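Local coordinates for protein MlnE (Bacillus amyloliquefaciens subsp. plantarum, PDB 5D2E) that forms the NADP-bound, B-type ketoreductase region of a macrolactin assembly-line polyketide synthase, which probably reduces the beta-keto group of the growing chain, at residues A[42-47]-A[249-254]; A[110-115]-A[159-164]; A[179-184]-A[213-218]. One frame throughout, in Å; residues are numbered along the deposited sequence.

In the fold
After two N-terminal helices the chain enters strand 35-46; contact 1 pairs its end with strand 249-257 across 201 intervening residues, closing the longest of the three loops. Contacts 2 and 3 fall within that loop, in series. Contact 2 closes a loop of 43 residues, packing helix 108-120 against the last turns of helix 141-164; contact 3 closes one of 28, tying the end of strand 171-180 to that of strand 205-214, beyond helix 186-201. Contacts 1 and 3 adjoin, their centres 16 Å apart, with Tyr251 of one beside Lys213 of the other. Contact 2 stands apart, its nearest atoms about 16 Å from contact 1 and about 19 Å from contact 3.

Contact 1 (A[42-47]-A[249-254]); sequences WDRHEF and HYYKRQ
Segments 42-47 and 249-254 form an antiparallel strand pair at the protein surface; strand 35-46 also pairs with strand 494-499, so this N-terminal strand runs between strand 249-257 and the C-terminal part of the chain. Backbone bonds in both directions join Asp43 to Lys252 (Asp43 N to Lys252 O 2.7 Å) and His45 to Tyr250 (Tyr250 N to His45 O 2.8 Å). On the face carrying Trp42, Arg44, Tyr251 and Arg253, Arg253 CB sits over the indole, 3.6 Å from the centroid of its six-membered ring, while Tyr251 turns a ring edge to it in an offset T-shaped pair, planes at 77°. Arg44 NH2 lies over the His249 ring, 3.6 Å from His249 CG. On the other face, Tyr250 has CG between its backbone N and carbonyl carbon (chi1 67°), which puts one ring face against His45 CB, a CH-pi contact (His45 CB to Tyr250 CZ 3.4 Å). His45 NE2 donates a hydrogen bond to Asp43 OD2 (2.6 Å), almost in its ring plane and on the anti side of the carboxylate. Outside the pair, Tyr251 OH bonds to Glu246 and Arg253 forms a salt bridge with Glu192. The Asp43 bond helps to set the rotation of the His45 ring, and the carboxylate would be expected to favour a protonated imidazole.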
loop_
_atom_site.group_PDB
_atom_site.type_symbol
_atom_site.label_atom_id
_atom_site.label_comp_id
_atom_site.label_asym_id
_atom_site.label_seq_id
_atom_site.Cartn_x
_atom_site.Cartn_y
_atom_site.Cartn_z
ATOM N N TRP A 42 -12.361 -4.343 11.793
ATOM C CA TRP A 42 -11.929 -3.395 12.818
ATOM C C TRP A 42 -12.426 -3.680 14.222
ATOM O O TRP A 42 -13.523 -4.179 14.382
ATOM C CB TRP A 42 -12.454 -2.031 12.446
ATOM C CG TRP A 42 -11.953 -1.546 11.199
ATOM C CD1 TRP A 42 -12.467 -1.795 9.950
ATOM C CD2 TRP A 42 -10.808 -0.731 11.014
ATOM N NE1 TRP A 42 -11.687 -1.197 9.010
ATOM C CE2 TRP A 42 -10.652 -0.542 9.635
ATOM C CE3 TRP A 42 -9.862 -0.186 11.879
ATOM C CZ2 TRP A 42 -9.642 0.216 9.109
ATOM C CZ3 TRP A 42 -8.864 0.603 11.336
ATOM C CH2 TRP A 42 -8.770 0.801 9.973
ATOM N N ASP A 43 -11.631 -3.379 15.236
ATOM C CA ASP A 43 -12.153 -3.368 16.624
ATOM C C ASP A 43 -12.003 -1.976 17.175
ATOM O O ASP A 43 -10.951 -1.346 17.046
ATOM C CB ASP A 43 -11.565 -4.433 17.585
ATOM C CG ASP A 43 -10.077 -4.484 17.583
ATOM O OD1 ASP A 43 -9.488 -4.927 16.561
ATOM O OD2 ASP A 43 -9.465 -4.137 18.634
ATOM N N ARG A 44 -13.064 -1.543 17.820
ATOM C CA ARG A 44 -13.224 -0.179 18.278
ATOM C C ARG A 44 -13.157 -0.133 19.804
ATOM O O ARG A 44 -13.704 -0.987 20.458
ATOM C CB ARG A 44 -14.545 0.384 17.760
ATOM C CG ARG A 44 -15.070 1.543 18.579
ATOM C CD ARG A 44 -16.491 2.024 18.227
ATOM N NE ARG A 44 -16.220 2.793 17.119
ATOM C CZ ARG A 44 -16.246 4.099 16.944
ATOM N NH1 ARG A 44 -15.733 4.486 15.728
ATOM N NH2 ARG A 44 -16.836 4.942 17.772
ATOM N N HIS A 45 -12.559 0.933 20.337
ATOM C CA HIS A 45 -12.313 1.133 21.745
ATOM C C HIS A 45 -12.474 2.586 22.122
ATOM O O HIS A 45 -12.223 3.502 21.333
ATOM C CB HIS A 45 -10.891 0.760 22.106
ATOM C CG HIS A 45 -10.501 -0.576 21.638
ATOM N ND1 HIS A 45 -10.687 -1.705 22.399
ATOM C CD2 HIS A 45 -10.033 -0.998 20.443
ATOM C CE1 HIS A 45 -10.323 -2.765 21.711
ATOM N NE2 HIS A 45 -9.905 -2.361 20.528
ATOM N N GLU A 46 -12.789 2.789 23.388
ATOM C CA GLU A 46 -12.803 4.109 23.990
ATOM C C GLU A 46 -11.388 4.455 24.384
ATOM O O GLU A 46 -10.661 3.642 24.881
ATOM C CB GLU A 46 -13.688 4.180 25.226
ATOM C CG GLU A 46 -15.154 3.889 24.964
ATOM C CD GLU A 46 -16.086 4.431 26.075
ATOM O OE1 GLU A 46 -15.627 4.580 27.246
ATOM O OE2 GLU A 46 -17.267 4.727 25.757
ATOM N N PHE A 47 -11.017 5.703 24.154
ATOM C CA PHE A 47 -9.689 6.159 24.449
ATOM C C PHE A 47 -9.657 6.651 25.879
ATOM O O PHE A 47 -10.396 7.557 26.207
ATOM C CB PHE A 47 -9.282 7.303 23.537
ATOM C CG PHE A 47 -7.862 7.745 23.796
ATOM C CD1 PHE A 47 -6.820 6.979 23.341
ATOM C CD2 PHE A 47 -7.600 8.833 24.610
ATOM C CE1 PHE A 47 -5.515 7.327 23.619
ATOM C CE2 PHE A 47 -6.272 9.212 24.884
ATOM C CZ PHE A 47 -5.225 8.443 24.394
ATOM N N HIS A 249 -12.092 7.843 20.740
ATOM C CA HIS A 249 -12.183 6.434 20.347
ATOM C C HIS A 249 -10.982 6.086 19.466
ATOM O O HIS A 249 -10.440 6.941 18.812
ATOM C CB HIS A 249 -13.428 6.183 19.535
ATOM C CG HIS A 249 -14.702 6.414 20.286
ATOM N ND1 HIS A 249 -15.364 7.628 20.276
ATOM C CD2 HIS A 249 -15.396 5.604 21.122
ATOM C CE1 HIS A 249 -16.440 7.528 21.047
ATOM N NE2 HIS A 249 -16.480 6.310 21.557
ATOM N N TYR A 250 -10.590 4.817 19.461
ATOM C CA TYR A 250 -9.597 4.361 18.547
ATOM C C TYR A 250 -9.977 2.996 17.996
ATOM O O TYR A 250 -10.791 2.253 18.581
ATOM C CB TYR A 250 -8.207 4.365 19.167
ATOM C CG TYR A 250 -7.965 3.378 20.306
ATOM C CD1 TYR A 250 -8.237 3.732 21.619
ATOM C CD2 TYR A 250 -7.514 2.092 20.043
ATOM C CE1 TYR A 250 -8.022 2.832 22.648
ATOM C CE2 TYR A 250 -7.314 1.174 21.058
ATOM C CZ TYR A 250 -7.565 1.572 22.364
ATOM O OH TYR A 250 -7.357 0.688 23.376
ATOM N N TYR A 251 -9.386 2.666 16.865
ATOM C CA TYR A 251 -9.673 1.384 16.253
ATOM C C TYR A 251 -8.463 0.752 15.565
ATOM O O TYR A 251 -7.544 1.446 15.056
ATOM C CB TYR A 251 -10.944 1.442 15.379
ATOM C CG TYR A 251 -11.240 2.745 14.734
ATOM C CD1 TYR A 251 -11.886 3.778 15.403
ATOM C CD2 TYR A 251 -10.871 2.963 13.399
ATOM C CE1 TYR A 251 -12.103 5.029 14.794
ATOM C CE2 TYR A 251 -11.092 4.221 12.740
ATOM C CZ TYR A 251 -11.703 5.260 13.440
ATOM O OH TYR A 251 -11.875 6.456 12.727
ATOM N N LYS A 252 -8.455 -0.576 15.634
ATOM C CA LYS A 252 -7.450 -1.389 15.057
ATOM C C LYS A 252 -8.087 -2.397 14.104
ATOM O O LYS A 252 -9.265 -2.706 14.216
ATOM C CB LYS A 252 -6.788 -2.174 16.176
ATOM C CG LYS A 252 -5.870 -1.370 17.070
ATOM C CD LYS A 252 -4.954 -2.346 17.790
ATOM C CE LYS A 252 -3.741 -1.665 18.359
ATOM N NZ LYS A 252 -4.224 -0.658 19.342
ATOM N N ARG A 253 -7.274 -2.926 13.206
ATOM C CA ARG A 253 -7.786 -3.766 12.156
ATOM C C ARG A 253 -6.942 -5.026 11.967
ATOM O O ARG A 253 -5.724 -4.995 12.164
ATOM C CB ARG A 253 -7.899 -3.043 10.832
ATOM C CG ARG A 253 -6.563 -2.764 10.198
ATOM C CD ARG A 253 -6.661 -2.141 8.835
ATOM N NE ARG A 253 -5.468 -1.361 8.533
ATOM C CZ ARG A 253 -5.423 -0.377 7.640
ATOM N NH1 ARG A 253 -6.495 -0.057 6.906
ATOM N NH2 ARG A 253 -4.307 0.312 7.495
ATOM N N GLN A 254 -7.601 -6.088 11.505
ATOM C CA GLN A 254 -6.873 -7.298 11.102
ATOM C C GLN A 254 -7.645 -8.048 10.056
ATOM O O GLN A 254 -8.852 -7.889 9.958
ATOM C CB GLN A 254 -6.587 -8.184 12.315
ATOM C CG GLN A 254 -7.766 -9.006 12.785
ATOM C CD GLN A 254 -7.444 -9.781 14.027
ATOM O OE1 GLN A 254 -8.127 -9.648 15.040
ATOM N NE2 GLN A 254 -6.370 -10.566 13.973
#

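Contact 2 (A[110-115]-A[159-164]); sequences DYDALC and FQAFMA
With SG anti to its carbonyl carbon (chi1 -62°), Cys115 directs its sulfur across the helix interface to Phe162; the latter, with chi1 -77°, brings the CD1 side of its ring back toward helix 108-120, although its CB sets out away from it. Cys115 SG thus lies 3.7 Å from Phe162 CD1, a sulfur-aromatic contact oblique to the ring. One turn before Cys115, Tyr111 CB meets the methyl of Ala161, the residue next to Phe162, at 3.4 Å from Ala161 CB. Asp112 OD1 passes alongside the same methyl at 3.9 Å from Ala161 CB. The helix axes approach to 9.0 Å at an angle of 41°, and the small Ala161 lets the backbones come close, its CA 5.7 Å from Asp112 CA. The two helices pack next to each other beside a largely parallel set of strands, consistent with the structural, non-cofactor-binding subdomain of a ketoreductase, since NADP lies against later residues of the chain. Between the segments themselves cohesion is van der Waals, with no hydrogen bond crossing. Polar links lie just beyond: the hydroxyl of buried Tyr111 bonds to Phe105 O and Ser154 OG, and Asp112 OD1 to Asn165 ND2, joining helix 108-120 to helix 141-164 and the residue right after it.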
loop_
_atom_site.group_PDB
_atom_site.type_symbol
_atom_site.label_atom_id
_atom_site.label_comp_id
_atom_site.label_asym_id
_atom_site.label_seq_id
_atom_site.Cartn_x
_atom_site.Cartn_y
_atom_site.Cartn_z
ATOM N N ASP A 110 22.059 15.166 6.121
ATOM C CA ASP A 110 21.619 15.826 7.375
ATOM C C ASP A 110 21.305 14.794 8.465
ATOM O O ASP A 110 21.595 15.046 9.635
ATOM C CB ASP A 110 20.425 16.771 7.120
ATOM C CG ASP A 110 20.827 18.061 6.400
ATOM O OD1 ASP A 110 21.995 18.190 5.940
ATOM O OD2 ASP A 110 19.954 18.932 6.238
ATOM N N TYR A 111 20.721 13.638 8.108
ATOM C CA TYR A 111 20.501 12.588 9.115
ATOM C C TYR A 111 21.816 12.076 9.631
ATOM O O TYR A 111 21.952 11.762 10.825
ATOM C CB TYR A 111 19.617 11.451 8.600
ATOM C CG TYR A 111 18.184 11.821 8.317
ATOM C CD1 TYR A 111 17.832 12.327 7.117
ATOM C CD2 TYR A 111 17.171 11.679 9.274
ATOM C CE1 TYR A 111 16.540 12.675 6.822
ATOM C CE2 TYR A 111 15.843 12.010 8.981
ATOM C CZ TYR A 111 15.528 12.498 7.757
ATOM O OH TYR A 111 14.270 12.909 7.322
ATOM N N ASP A 112 22.836 11.988 8.762
ATOM C CA ASP A 112 24.169 11.599 9.227
ATOM C C ASP A 112 24.730 12.519 10.224
ATOM O O ASP A 112 25.315 12.080 11.242
ATOM C CB ASP A 112 25.173 11.492 8.067
ATOM C CG ASP A 112 24.875 10.369 7.175
ATOM O OD1 ASP A 112 24.396 9.284 7.602
ATOM O OD2 ASP A 112 25.141 10.572 5.982
ATOM N N ALA A 113 24.618 13.820 9.919
ATOM C CA ALA A 113 25.071 14.872 10.812
ATOM C C ALA A 113 24.373 14.788 12.156
ATOM O O ALA A 113 25.023 14.883 13.191
ATOM C CB ALA A 113 24.808 16.234 10.211
ATOM N N LEU A 114 23.035 14.619 12.133
ATOM C CA LEU A 114 22.291 14.449 13.367
ATOM C C LEU A 114 22.822 13.282 14.191
ATOM O O LEU A 114 23.014 13.439 15.398
ATOM C CB LEU A 114 20.799 14.214 13.102
ATOM C CG LEU A 114 19.879 14.083 14.298
ATOM C CD1 LEU A 114 19.841 15.375 15.126
ATOM C CD2 LEU A 114 18.484 13.722 13.856
ATOM N N CYS A 115 22.953 12.097 13.565
ATOM C CA CYS A 115 23.501 10.943 14.260
ATOM C C CYS A 115 24.919 11.234 14.842
ATOM O O CYS A 115 25.206 10.895 15.954
ATOM C CB CYS A 115 23.596 9.732 13.341
ATOM S SG CYS A 115 22.040 9.149 12.699
ATOM N N PHE A 159 15.884 5.735 8.598
ATOM C CA PHE A 159 16.274 4.379 8.970
ATOM C C PHE A 159 17.627 4.012 8.374
ATOM O O PHE A 159 18.446 3.415 9.041
ATOM C CB PHE A 159 15.261 3.362 8.508
ATOM C CG PHE A 159 14.027 3.340 9.308
ATOM C CD1 PHE A 159 14.077 3.005 10.648
ATOM C CD2 PHE A 159 12.789 3.551 8.717
ATOM C CE1 PHE A 159 12.936 2.946 11.413
ATOM C CE2 PHE A 159 11.641 3.489 9.481
ATOM C CZ PHE A 159 11.708 3.196 10.817
ATOM N N GLN A 160 17.904 4.419 7.152
ATOM C CA GLN A 160 19.164 4.098 6.592
ATOM C C GLN A 160 20.313 4.757 7.381
ATOM O O GLN A 160 21.323 4.116 7.654
ATOM C CB GLN A 160 19.200 4.448 5.138
ATOM C CG GLN A 160 20.258 3.689 4.400
ATOM C CD GLN A 160 20.247 3.977 2.897
ATOM O OE1 GLN A 160 20.628 5.067 2.478
ATOM N NE2 GLN A 160 19.910 2.954 2.086
ATOM N N ALA A 161 20.172 6.044 7.675
ATOM C CA ALA A 161 21.171 6.779 8.452
ATOM C C ALA A 161 21.304 6.176 9.822
ATOM O O ALA A 161 22.451 6.037 10.316
ATOM C CB ALA A 161 20.786 8.253 8.572
ATOM N N PHE A 162 20.171 5.862 10.492
ATOM C CA PHE A 162 20.277 5.299 11.833
ATOM C C PHE A 162 21.056 3.992 11.825
ATOM O O PHE A 162 21.830 3.741 12.765
ATOM C CB PHE A 162 18.940 5.010 12.472
ATOM C CG PHE A 162 18.228 6.232 13.010
ATOM C CD1 PHE A 162 18.706 7.515 12.777
ATOM C CD2 PHE A 162 17.019 6.064 13.695
ATOM C CE1 PHE A 162 18.040 8.606 13.306
ATOM C CE2 PHE A 162 16.347 7.153 14.186
ATOM C CZ PHE A 162 16.879 8.419 13.983
ATOM N N MET A 163 20.829 3.157 10.806
ATOM C CA MET A 163 21.521 1.859 10.813
ATOM C C MET A 163 22.971 2.065 10.458
ATOM O O MET A 163 23.851 1.430 11.075
ATOM C CB MET A 163 20.811 0.845 9.928
ATOM C CG MET A 163 19.483 0.446 10.583
ATOM S SD MET A 163 18.594 -0.868 9.692
ATOM C CE MET A 163 18.201 0.101 8.266
ATOM N N ALA A 164 23.239 2.945 9.490
ATOM C CA ALA A 164 24.589 3.115 9.054
ATOM C C ALA A 164 25.462 3.690 10.149
ATOM O O ALA A 164 26.645 3.371 10.226
ATOM C CB ALA A 164 24.684 4.010 7.824
#

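Contact 3 (A[179-184]-A[213-218]); sequences NAEGEV and KSMFDE
Backbone bonds join segments 179-184 and 213-218 first: Ser214 N donates to Asn179 O at 3.1 Å and Glu181 N to Ser214 O at 2.9 Å, the parallel ladder at the ends of two neighbouring strands. A water adds a bridge, giving a bond to Asn179 O and meeting Ser214 OG at 2.8 Å; that hydroxyl also bonds to Phe220 N. A charged side chain extends the pairing beyond the strands. Glu181 is extended throughout, chi1 180°, which carries its carboxylate to the backbone of the facing turn, where Phe216 N donates to Glu181 OE1 at 2.9 Å in a nearly straight bond of 171°. Van der Waals contacts surround this bond. Glu181 CB lies over the centre of one Phe216 ring face, and the carboxylate is tilted 24° from the ring plane, with Glu181 CD 3.4 Å from Phe216 CD2. Met215 crosses the same chain at about a right angle, its CE 3.5 Å from Glu181 OE1. Asn179 ND2 holds Glu183 O within its own segment and Glu211 beyond it. Each strand runs into a type II turn, Ala180 to Glu183 and Met215 to Glu218; the arrangement closes the beta-alpha-beta unit of strand 171-180, helix 186-201 and strand 205-214, as in Rossmann-like folds.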
loop_
_atom_site.group_PDB
_atom_site.type_symbol
_atom_site.label_atom_id
_atom_site.label_comp_id
_atom_site.label_asym_id
_atom_site.label_seq_id
_atom_site.Cartn_x
_atom_site.Cartn_y
_atom_site.Cartn_z
ATOM N N ASN A 179 -5.265 13.120 9.703
ATOM C CA ASN A 179 -6.370 12.931 8.776
ATOM C C ASN A 179 -7.596 13.621 9.403
ATOM O O ASN A 179 -7.500 14.143 10.518
ATOM C CB ASN A 179 -6.609 11.440 8.463
ATOM C CG ASN A 179 -7.515 11.219 7.195
ATOM O OD1 ASN A 179 -7.684 12.095 6.352
ATOM N ND2 ASN A 179 -8.035 10.037 7.069
ATOM N N ALA A 180 -8.699 13.627 8.661
ATOM C CA ALA A 180 -9.965 14.197 9.174
ATOM C C ALA A 180 -11.152 13.417 8.603
ATOM O O ALA A 180 -11.083 12.845 7.484
ATOM C CB ALA A 180 -10.074 15.651 8.776
ATOM N N GLU A 181 -12.239 13.474 9.353
ATOM C CA GLU A 181 -13.520 12.932 8.925
ATOM C C GLU A 181 -13.831 13.457 7.543
ATOM O O GLU A 181 -13.648 14.597 7.289
ATOM C CB GLU A 181 -14.600 13.316 9.940
ATOM C CG GLU A 181 -15.972 12.803 9.583
ATOM C CD GLU A 181 -16.966 13.107 10.698
ATOM O OE1 GLU A 181 -16.611 13.806 11.671
ATOM O OE2 GLU A 181 -18.102 12.585 10.612
ATOM N N GLY A 182 -14.200 12.566 6.611
ATOM C CA GLY A 182 -14.542 12.953 5.245
ATOM C C GLY A 182 -13.334 13.007 4.309
ATOM O O GLY A 182 -13.504 13.189 3.134
ATOM N N GLU A 183 -12.125 12.775 4.836
ATOM C CA GLU A 183 -10.910 12.834 4.058
ATOM C C GLU A 183 -10.173 11.514 4.069
ATOM O O GLU A 183 -10.369 10.678 4.955
ATOM C CB GLU A 183 -9.996 13.921 4.614
ATOM C CG GLU A 183 -10.681 15.252 4.737
ATOM C CD GLU A 183 -10.939 16.019 3.440
ATOM O OE1 GLU A 183 -10.262 15.805 2.371
ATOM O OE2 GLU A 183 -11.850 16.914 3.512
ATOM N N VAL A 184 -9.228 11.389 3.138
ATOM C CA VAL A 184 -8.435 10.177 2.996
ATOM C C VAL A 184 -6.955 10.530 2.840
ATOM O O VAL A 184 -6.607 11.548 2.278
ATOM C CB VAL A 184 -8.903 9.359 1.766
ATOM C CG1 VAL A 184 -10.339 8.932 1.985
ATOM C CG2 VAL A 184 -8.744 10.156 0.476
ATOM N N LYS A 213 -6.993 11.328 13.589
ATOM C CA LYS A 213 -8.150 11.790 12.816
ATOM C C LYS A 213 -9.019 12.769 13.607
ATOM O O LYS A 213 -9.665 12.385 14.578
ATOM C CB LYS A 213 -9.013 10.630 12.337
ATOM C CG LYS A 213 -10.120 11.104 11.406
ATOM C CD LYS A 213 -10.776 10.075 10.543
ATOM C CE LYS A 213 -11.368 8.943 11.290
ATOM N NZ LYS A 213 -11.824 7.942 10.220
ATOM N N SER A 214 -9.003 14.014 13.186
ATOM C CA SER A 214 -9.952 15.004 13.666
ATOM C C SER A 214 -11.351 14.696 13.136
ATOM O O SER A 214 -11.526 14.450 11.971
ATOM C CB SER A 214 -9.561 16.353 13.121
ATOM O OG SER A 214 -8.402 16.694 13.834
ATOM N N MET A 215 -12.338 14.809 13.986
ATOM C CA MET A 215 -13.722 14.668 13.569
ATOM C C MET A 215 -14.405 16.059 13.516
ATOM O O MET A 215 -13.934 17.012 14.172
ATOM C CB MET A 215 -14.423 13.773 14.577
ATOM C CG MET A 215 -13.838 12.362 14.701
ATOM S SD MET A 215 -13.744 11.464 13.185
ATOM C CE MET A 215 -15.437 10.829 13.046
ATOM N N PHE A 216 -15.531 16.187 12.848
ATOM C CA PHE A 216 -16.233 17.486 12.837
ATOM C C PHE A 216 -16.651 17.788 14.281
ATOM O O PHE A 216 -17.084 16.912 15.037
ATOM C CB PHE A 216 -17.465 17.470 11.937
ATOM C CG PHE A 216 -17.171 17.198 10.499
ATOM C CD1 PHE A 216 -16.174 17.899 9.801
ATOM C CD2 PHE A 216 -17.905 16.226 9.804
ATOM C CE1 PHE A 216 -15.901 17.602 8.464
ATOM C CE2 PHE A 216 -17.660 15.970 8.468
ATOM C CZ PHE A 216 -16.656 16.652 7.798
ATOM N N ASP A 217 -16.434 18.994 14.745
ATOM C CA ASP A 217 -16.691 19.241 16.186
ATOM C C ASP A 217 -15.882 18.406 17.191
ATOM O O ASP A 217 -16.264 18.301 18.350
ATOM C CB ASP A 217 -18.188 19.013 16.492
ATOM C CG ASP A 217 -19.080 19.910 15.651
ATOM O OD1 ASP A 217 -18.756 21.124 15.525
ATOM O OD2 ASP A 217 -20.078 19.403 15.092
ATOM N N GLU A 218 -14.771 17.811 16.796
ATOM C CA GLU A 218 -13.962 17.107 17.797
ATOM C C GLU A 218 -12.538 17.101 17.213
ATOM O O GLU A 218 -12.054 16.043 16.750
ATOM C CB GLU A 218 -14.583 15.739 18.026
ATOM C CG GLU A 218 -14.030 14.926 19.159
ATOM C CD GLU A 218 -15.087 14.116 19.877
ATOM O OE1 GLU A 218 -15.595 13.058 19.384
ATOM O OE2 GLU A 218 -15.389 14.529 21.003
HETATM O O HOH W 1 -5.964 15.584 12.865
#